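Local coordinates for protein silicatein alpha (Tethya aurantium, PDB 6ZQ3) that probably promotes silica deposition in the spicules of a marine sponge, being a silicatein built on the fold of papain-family cysteine peptidases, at residues A[146-150]-A[151-155]. Numbering follows the deposited sequence.
Sequences RFYYS and GVYDS
Gly-151 receives the phenol of Tyr-148 across the bend that leads from helix 143-146 into strand 152-153. The Tyr-148 OH donates to Gly-151 O at 2.6 Å; the oxygen lies at the ring's edge, the hydroxyl comes in the carbonyl plane, and the C=O···O angle is 150°. With CG anti to the backbone N (chi1 165°), the Tyr-148 ring is turned back inside the bend, with Ser-150 N over the centre of one face, 3.8 Å above the ring plane. Glycine suits position 151 because its positive phi (86°), with an extended psi, would press a beta carbon against the carbonyl oxygen of Ser-150. Val-152 follows with its side chain directed away from 146-150, which leaves the ring contact to Tyr-153. There CD1 lies 4.3 Å from Tyr-148 CD2, an oblique apolar contact between two buried rings; the broad ring of Tyr-153 lets one residue reach Tyr-148 as well as Met-199 and Cys-207. Its backbone hydrogen-bonds to Lys-198, joining the short strand in parallel to strand 196-200. Tyr-148 meets Val-197 and the Trp-191 ring, so both tyrosines pack on strand 196-200, in the beta-sheet domain of the papain-like fold. Beyond, the side-chain amide of Gln-206 hydrogen-bonds through NE2 to Asp-154 OD1 and through OE1 to Ser-155 N. Replacing Tyr-148 by an alanine would probably leave Gly-151 O without its phenol donor and open a gap beside Tyr-153 and Trp-191. Tyrosine thus serves twice over: its ring carbons pack against these neighbours, and its hydroxyl closes the bend by satisfying a main-chain carbonyl.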
# COMPACT_ATOMS: atom_id res chain seq x y z
N ARG A 146 -3.89 16.61 0.26
CA ARG A 146 -3.51 16.82 -1.11
C ARG A 146 -2.23 17.61 -1.19
O ARG A 146 -1.37 17.31 -2.00
CB ARG A 146 -4.65 17.54 -1.82
CG ARG A 146 -4.55 17.64 -3.33
CD ARG A 146 -4.25 19.07 -3.74
NE ARG A 146 -4.88 19.52 -4.98
CZ ARG A 146 -4.58 19.08 -6.20
NH1 ARG A 146 -3.70 18.11 -6.37
NH2 ARG A 146 -5.20 19.60 -7.25
N PHE A 147 -2.08 18.60 -0.31
CA PHE A 147 -0.86 19.42 -0.22
C PHE A 147 -0.05 19.27 1.07
O PHE A 147 0.62 20.19 1.47
CB PHE A 147 -1.23 20.89 -0.40
CG PHE A 147 -1.74 21.21 -1.76
CD1 PHE A 147 -0.94 20.99 -2.87
CD2 PHE A 147 -3.03 21.73 -1.94
CE1 PHE A 147 -1.40 21.27 -4.15
CE2 PHE A 147 -3.49 22.04 -3.19
CZ PHE A 147 -2.68 21.81 -4.30
N TYR A 148 -0.08 18.10 1.69
CA TYR A 148 0.74 17.86 2.87
C TYR A 148 2.21 17.99 2.53
O TYR A 148 2.64 17.49 1.49
CB TYR A 148 0.47 16.46 3.40
CG TYR A 148 1.49 15.95 4.39
CD1 TYR A 148 2.63 15.30 3.96
CD2 TYR A 148 1.28 16.07 5.75
CE1 TYR A 148 3.57 14.79 4.85
CE2 TYR A 148 2.21 15.57 6.66
CZ TYR A 148 3.35 14.93 6.20
OH TYR A 148 4.28 14.43 7.08
N TYR A 149 2.98 18.61 3.42
CA TYR A 149 4.41 18.80 3.19
C TYR A 149 5.32 18.29 4.32
O TYR A 149 6.41 17.77 4.06
CB TYR A 149 4.71 20.27 2.92
CG TYR A 149 6.12 20.53 2.43
N SER A 150 4.88 18.42 5.57
CA SER A 150 5.70 17.99 6.70
C SER A 150 4.90 18.02 8.01
O SER A 150 3.86 18.68 8.08
CB SER A 150 6.93 18.90 6.86
OG SER A 150 6.57 20.17 7.41
N GLY A 151 5.40 17.35 9.04
CA GLY A 151 4.70 17.24 10.33
C GLY A 151 3.69 16.10 10.41
O GLY A 151 3.57 15.28 9.48
N VAL A 152 2.97 16.05 11.54
CA VAL A 152 1.93 15.03 11.77
C VAL A 152 0.58 15.56 11.29
O VAL A 152 0.09 16.56 11.78
CB VAL A 152 1.84 14.60 13.26
CG1 VAL A 152 0.58 13.78 13.54
CG2 VAL A 152 3.07 13.80 13.68
N TYR A 153 -0.00 14.86 10.34
CA TYR A 153 -1.32 15.18 9.82
C TYR A 153 -2.33 14.81 10.88
O TYR A 153 -2.34 13.68 11.40
CB TYR A 153 -1.55 14.38 8.55
CG TYR A 153 -2.80 14.70 7.79
CD1 TYR A 153 -2.85 15.80 6.96
CD2 TYR A 153 -3.94 13.88 7.86
CE1 TYR A 153 -3.99 16.10 6.23
CE2 TYR A 153 -5.08 14.17 7.13
CZ TYR A 153 -5.09 15.28 6.31
OH TYR A 153 -6.20 15.59 5.58
N ASP A 154 -3.16 15.78 11.23
CA ASP A 154 -4.07 15.65 12.35
C ASP A 154 -5.27 16.49 12.00
O ASP A 154 -5.35 17.66 12.38
CB ASP A 154 -3.38 16.14 13.62
CG ASP A 154 -4.03 15.67 14.90
OD1 ASP A 154 -5.20 15.19 14.90
OD2 ASP A 154 -3.35 15.78 15.92
N SER A 155 -6.17 15.90 11.23
CA SER A 155 -7.24 16.62 10.55
C SER A 155 -8.53 16.52 11.36
O SER A 155 -8.89 15.46 11.87
CB SER A 155 -7.44 16.04 9.14
OG SER A 155 -8.51 16.66 8.43